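Local coordinates for protein epidermin leader peptide processing serine protease EpiP (PDB 3QFH) that probably cleaves the leader peptide from an epidermin-type lantibiotic precursor, as a serine endopeptidase of the subtilisin family, at residues G236-L241 with Q289-Q294; N312-G317 with P387-A392. All blocks are in the same frame, centred on the assembly; numbering follows the deposited sequence. Where two conformers were deposited one is given.

Interaction 1: G236-L241 with Q289-Q294; sequences GSYIIL and QKLKLQ
The phenol ring of Tyr238 is met over one face by the side chain of Gln294. The methylene CB of the glutamine makes a CH-pi contact, 4.0 Å from the centroid of the Tyr238 ring and 15° off its normal, displaced from the centre toward the CG-CD2 side of the ring. CG of Gln294 continues across the same ring toward the hydroxyl end, 4.1 Å from Tyr238 CZ. Beyond it the glutamine bends at chi2, which turns the amide back toward Lys290. Its plane is inclined 48° to the phenol, so the amide does not stack on the ring; the aliphatic part of the glutamine does the touching. The amide is held by a hydrogen bond from Gln294 NE2 to the backbone O of Lys290, 3.2 Å long. That oxygen lies close to the amide plane, while the donor is tilted 23° out of the carbonyl plane, and the bond links the glutamine side chain to the backbone of the residue four earlier, holding the bent chain.

Tyr238 belongs to a two-stranded antiparallel ribbon, 237-241 with 302-306, whose strands are far apart in sequence and which stands apart from the parallel central sheet of the subtilisin-like fold; the short helix 288-292 lies against it. Leu291, on this helix, supplies the second contact, crossing the tyrosine side chain at about a right angle. Its CD2 methyl comes obliquely to the ring, 3.7 Å from Tyr238 CE1, while Ile283 touches the same leucine from a loop. At the far end of the ring, Tyr238 OH is hydrogen-bonded to Asp281 and Asn330, which hold the hydroxyl end of the phenol. Arg295 is hydrogen-bonded through NH2 to the carbonyl oxygen of Tyr238, a polar link beside the apolar contact.

Interaction 2: N312-G317 with P387-A392; sequences NVVTVG and PKVSGA
Val389 points its side chain from the helix at Val316 on the strand, and the two branched ends meet tip to tip. The closest approach is 3.7 Å, between Val316 CG1 and Val389 CG2. Val316 CG2 joins in, 3.8 Å from Val389 CG2 and 3.9 Å from Val389 CB, so both methyls of the strand valine bear on the helix residue. Val389 has CG1 anti to its own backbone nitrogen (chi1 173°) and CG2 anti to its carbonyl carbon, which spreads the two methyls over the strand: CG2 meets both methyls of Val316, and CG1 lies between Val316 CG2 and Val314 CG1. Toward Val314 the approach is oblique and looser, with Val314 CG1 lying 4.2 Å from Val389 CG1.

Strand 314-319 runs in the parallel sheet of the subtilisin-like alpha/beta fold, between strands 273-277 and 338-341, and helix 382-400 packs on that sheet. The helix also carries Ser383, which with His177 and Asp130 has the geometry of a catalytic triad, consistent with the subtilase family. Val314 and Val316, two residues apart, present their side chains on the same side of the strand, and Val389 sits against that side. Val275 and Ile338 on the flanking strands touch Val389 too, and Leu433 comes to it from a loop.

How the interactions relate
Both contacts lie in the subtilase part of the chain and both set a strand against a helix, but they share no element; their centres are 22 Å apart and their nearest atoms about 10 Å. Interaction 2 is wholly buried, its centre about 9 Å from the centre of the chain, and joins the main parallel sheet to a long helix through aliphatic methyls alone. Interaction 1, its centre about 18 Å from that point and partly buried, joins a separate two-stranded ribbon to a short helix. There an aromatic face, a glutamine stem and one leucine methyl share the work, and hydrogen bonds to neighbouring residues surround the apolar touch.

Interaction 1: G236-L241 with Q289-Q294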
loop_
_atom_site.group_PDB
_atom_site.type_symbol
_atom_site.label_atom_id
_atom_site.label_comp_id
_atom_site.label_asym_id
_atom_site.label_seq_id
_atom_site.Cartn_x
_atom_site.Cartn_y
_atom_site.Cartn_z
ATOM N N GLY A 236 -1.448 -3.690 -5.114
ATOM C CA GLY A 236 -2.774 -4.195 -5.320
ATOM C C GLY A 236 -2.649 -5.554 -5.962
ATOM O O GLY A 236 -1.554 -5.976 -6.343
ATOM N N SER A 237 -3.763 -6.250 -6.059
ATOM C CA SER A 237 -3.787 -7.531 -6.717
ATOM C C SER A 237 -5.230 -7.906 -6.915
ATOM O O SER A 237 -6.098 -7.540 -6.118
ATOM C CB SER A 237 -3.113 -8.607 -5.869
ATOM O OG SER A 237 -3.929 -8.923 -4.763
ATOM N N TYR A 238 -5.493 -8.628 -7.986
ATOM C CA TYR A 238 -6.820 -9.097 -8.244
ATOM C C TYR A 238 -6.801 -10.524 -7.763
ATOM O O TYR A 238 -6.006 -11.343 -8.238
ATOM C CB TYR A 238 -7.172 -8.966 -9.709
ATOM C CG TYR A 238 -7.220 -7.530 -10.131
ATOM C CD1 TYR A 238 -8.359 -6.771 -9.922
ATOM C CD2 TYR A 238 -6.118 -6.917 -10.712
ATOM C CE1 TYR A 238 -8.413 -5.446 -10.289
ATOM C CE2 TYR A 238 -6.168 -5.583 -11.091
ATOM C CZ TYR A 238 -7.326 -4.854 -10.872
ATOM O OH TYR A 238 -7.397 -3.529 -11.232
ATOM N N ILE A 239 -7.669 -10.806 -6.803
ATOM C CA ILE A 239 -7.708 -12.097 -6.166
ATOM C C ILE A 239 -9.012 -12.813 -6.491
ATOM O O ILE A 239 -10.063 -12.184 -6.611
ATOM C CB ILE A 239 -7.525 -11.906 -4.636
ATOM C CG1 ILE A 239 -7.180 -13.216 -3.945
ATOM C CG2 ILE A 239 -8.752 -11.225 -4.011
ATOM C CD1 ILE A 239 -6.793 -13.029 -2.506
ATOM N N ILE A 240 -8.921 -14.131 -6.664
ATOM C CA ILE A 240 -10.079 -14.967 -6.928
ATOM C C ILE A 240 -10.526 -15.616 -5.621
ATOM O O ILE A 240 -9.708 -16.178 -4.887
ATOM C CB ILE A 240 -9.755 -16.090 -7.963
ATOM C CG1 ILE A 240 -9.268 -15.488 -9.284
ATOM C CG2 ILE A 240 -10.973 -16.956 -8.199
ATOM C CD1 ILE A 240 -8.771 -16.504 -10.287
ATOM N N LEU A 241 -11.812 -15.503 -5.313
ATOM C CA LEU A 241 -12.376 -16.153 -4.134
ATOM C C LEU A 241 -13.753 -16.646 -4.507
ATOM O O LEU A 241 -14.453 -16.015 -5.306
ATOM C CB LEU A 241 -12.445 -15.242 -2.912
ATOM C CG LEU A 241 -13.415 -14.070 -2.923
ATOM C CD1 LEU A 241 -13.584 -13.516 -1.515
ATOM C CD2 LEU A 241 -12.931 -13.004 -3.897
ATOM N N GLN A 289 -17.810 -8.238 -14.405
ATOM C CA GLN A 289 -17.303 -8.785 -15.669
ATOM C C GLN A 289 -15.924 -8.244 -15.995
ATOM O O GLN A 289 -15.010 -8.991 -16.347
ATOM C CB GLN A 289 -18.243 -8.445 -16.836
ATOM C CG GLN A 289 -19.687 -8.878 -16.650
ATOM C CD GLN A 289 -20.517 -8.694 -17.917
ATOM O OE1 GLN A 289 -20.009 -8.835 -19.037
ATOM N NE2 GLN A 289 -21.806 -8.399 -17.745
ATOM N N LYS A 290 -15.774 -6.933 -15.872
ATOM C CA LYS A 290 -14.509 -6.293 -16.165
ATOM C C LYS A 290 -13.416 -6.716 -15.175
ATOM O O LYS A 290 -12.248 -6.768 -15.543
ATOM C CB LYS A 290 -14.681 -4.783 -16.196
ATOM C CG LYS A 290 -13.550 -4.058 -16.895
ATOM C CD LYS A 290 -13.946 -2.637 -17.262
ATOM C CE LYS A 290 -15.051 -2.623 -18.331
ATOM N NZ LYS A 290 -15.517 -1.245 -18.649
ATOM N N LEU A 291 -13.789 -7.028 -13.933
ATOM C CA LEU A 291 -12.804 -7.493 -12.943
ATOM C C LEU A 291 -12.302 -8.902 -13.285
ATOM O O LEU A 291 -11.103 -9.137 -13.312
ATOM C CB LEU A 291 -13.359 -7.476 -11.513
ATOM C CG LEU A 291 -13.425 -6.146 -10.765
ATOM C CD1 LEU A 291 -13.997 -6.357 -9.362
ATOM C CD2 LEU A 291 -12.057 -5.514 -10.671
ATOM N N LYS A 292 -13.218 -9.831 -13.539
ATOM C CA LYS A 292 -12.843 -11.211 -13.909
ATOM C C LYS A 292 -11.861 -11.214 -15.080
ATOM O O LYS A 292 -10.965 -12.046 -15.149
ATOM C CB LYS A 292 -14.064 -12.041 -14.294
ATOM C CG LYS A 292 -15.128 -12.161 -13.216
ATOM C CD LYS A 292 -16.222 -13.137 -13.640
ATOM C CE LYS A 292 -17.490 -12.961 -12.812
ATOM N NZ LYS A 292 -17.270 -13.089 -11.345
ATOM N N LEU A 293 -12.035 -10.261 -15.985
ATOM C CA LEU A 293 -11.180 -10.128 -17.154
ATOM C C LEU A 293 -9.710 -9.814 -16.792
ATOM O O LEU A 293 -8.812 -10.023 -17.605
ATOM C CB LEU A 293 -11.756 -9.048 -18.077
ATOM C CG LEU A 293 -11.348 -9.110 -19.538
ATOM C CD1 LEU A 293 -11.718 -10.473 -20.126
ATOM C CD2 LEU A 293 -12.036 -7.989 -20.294
ATOM N N GLN A 294 -9.466 -9.323 -15.574
ATOM C CA GLN A 294 -8.101 -9.033 -15.121
ATOM C C GLN A 294 -7.319 -10.311 -14.796
ATOM O O GLN A 294 -6.086 -10.310 -14.817
ATOM C CB GLN A 294 -8.102 -8.095 -13.904
ATOM C CG GLN A 294 -8.832 -6.789 -14.148
ATOM C CD GLN A 294 -8.365 -6.102 -15.420
ATOM O OE1 GLN A 294 -7.167 -5.993 -15.676
ATOM N NE2 GLN A 294 -9.314 -5.639 -16.221
#

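Interaction 2: N312-G317 with P387-A392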
loop_
_atom_site.group_PDB
_atom_site.type_symbol
_atom_site.label_atom_id
_atom_site.label_comp_id
_atom_site.label_asym_id
_atom_site.label_seq_id
_atom_site.Cartn_x
_atom_site.Cartn_y
_atom_site.Cartn_z
ATOM N N ASN A 312 -12.208 -1.886 6.322
ATOM C CA ASN A 312 -11.293 -1.136 7.160
ATOM C C ASN A 312 -10.014 -0.609 6.493
ATOM O O ASN A 312 -8.949 -0.590 7.081
ATOM C CB ASN A 312 -10.971 -1.960 8.391
ATOM C CG ASN A 312 -12.209 -2.262 9.204
ATOM O OD1 ASN A 312 -12.959 -1.361 9.521
ATOM N ND2 ASN A 312 -12.417 -3.534 9.549
ATOM N N VAL A 313 -10.138 -0.188 5.251
ATOM C CA VAL A 313 -9.019 0.411 4.537
ATOM C C VAL A 313 -9.476 1.757 4.002
ATOM O O VAL A 313 -10.641 1.937 3.658
ATOM C CB VAL A 313 -8.551 -0.451 3.349
ATOM C CG1 VAL A 313 -8.187 -1.868 3.808
ATOM C CG2 VAL A 313 -9.613 -0.509 2.291
ATOM N N VAL A 314 -8.551 2.706 3.955
ATOM C CA VAL A 314 -8.802 4.009 3.353
ATOM C C VAL A 314 -8.311 3.791 1.889
ATOM O O VAL A 314 -7.116 3.570 1.668
ATOM C CB VAL A 314 -8.007 5.115 4.027
ATOM C CG1 VAL A 314 -8.111 6.424 3.212
ATOM C CG2 VAL A 314 -8.489 5.309 5.451
ATOM N N THR A 315 -9.227 3.831 0.916
ATOM C CA THR A 315 -8.908 3.576 -0.493
ATOM C C THR A 315 -8.703 4.885 -1.216
ATOM O O THR A 315 -9.616 5.720 -1.274
ATOM C CB THR A 315 -10.050 2.834 -1.186
ATOM O OG1 THR A 315 -10.380 1.683 -0.430
ATOM C CG2 THR A 315 -9.679 2.416 -2.629
ATOM N N VAL A 316 -7.522 5.039 -1.813
ATOM C CA VAL A 316 -7.142 6.301 -2.423
ATOM C C VAL A 316 -7.094 6.200 -3.938
ATOM O O VAL A 316 -6.367 5.376 -4.488
ATOM C CB VAL A 316 -5.758 6.742 -1.906
ATOM C CG1 VAL A 316 -5.351 8.082 -2.462
ATOM C CG2 VAL A 316 -5.751 6.746 -0.348
ATOM N N GLY A 317 -7.904 7.011 -4.604
ATOM C CA GLY A 317 -7.854 7.101 -6.058
ATOM C C GLY A 317 -6.884 8.230 -6.462
ATOM O O GLY A 317 -6.469 9.050 -5.643
ATOM N N PRO A 387 0.527 7.669 -0.819
ATOM C CA PRO A 387 1.413 8.163 0.246
ATOM C C PRO A 387 1.103 9.569 0.701
ATOM O O PRO A 387 1.434 9.919 1.856
ATOM C CB PRO A 387 2.819 8.093 -0.384
ATOM C CG PRO A 387 2.573 7.919 -1.855
ATOM C CD PRO A 387 1.300 7.153 -1.955
ATOM N N LYS A 388 0.478 10.366 -0.176
ATOM C CA LYS A 388 0.066 11.732 0.176
ATOM C C LYS A 388 -1.010 11.714 1.270
ATOM O O LYS A 388 -0.980 12.520 2.226
ATOM C CB LYS A 388 -0.433 12.486 -1.069
ATOM C CG LYS A 388 0.645 12.771 -2.118
ATOM C CD LYS A 388 0.080 13.647 -3.242
ATOM C CE LYS A 388 1.143 14.007 -4.275
ATOM N NZ LYS A 388 1.635 12.802 -4.967
ATOM N N VAL A 389 -1.943 10.771 1.134
ATOM C CA VAL A 389 -3.000 10.569 2.102
ATOM C C VAL A 389 -2.421 9.980 3.381
ATOM O O VAL A 389 -2.805 10.404 4.481
ATOM C CB VAL A 389 -4.130 9.682 1.551
ATOM C CG1 VAL A 389 -5.150 9.330 2.642
ATOM C CG2 VAL A 389 -4.811 10.367 0.347
ATOM N N SER A 390 -1.506 9.012 3.266
ATOM C CA SER A 390 -0.886 8.438 4.478
ATOM C C SER A 390 -0.163 9.536 5.260
ATOM O O SER A 390 -0.282 9.640 6.494
ATOM C CB SER A 390 0.112 7.319 4.153
ATOM O OG SER A 390 -0.520 6.188 3.576
ATOM N N GLY A 391 0.631 10.326 4.558
ATOM C CA GLY A 391 1.337 11.439 5.194
ATOM C C GLY A 391 0.401 12.413 5.886
ATOM O O GLY A 391 0.673 12.856 7.006
ATOM N N ALA A 392 -0.709 12.741 5.219
ATOM C CA ALA A 392 -1.708 13.652 5.759
ATOM C C ALA A 392 -2.298 13.122 7.069
ATOM O O ALA A 392 -2.449 13.880 8.061
ATOM C CB ALA A 392 -2.832 13.916 4.705
#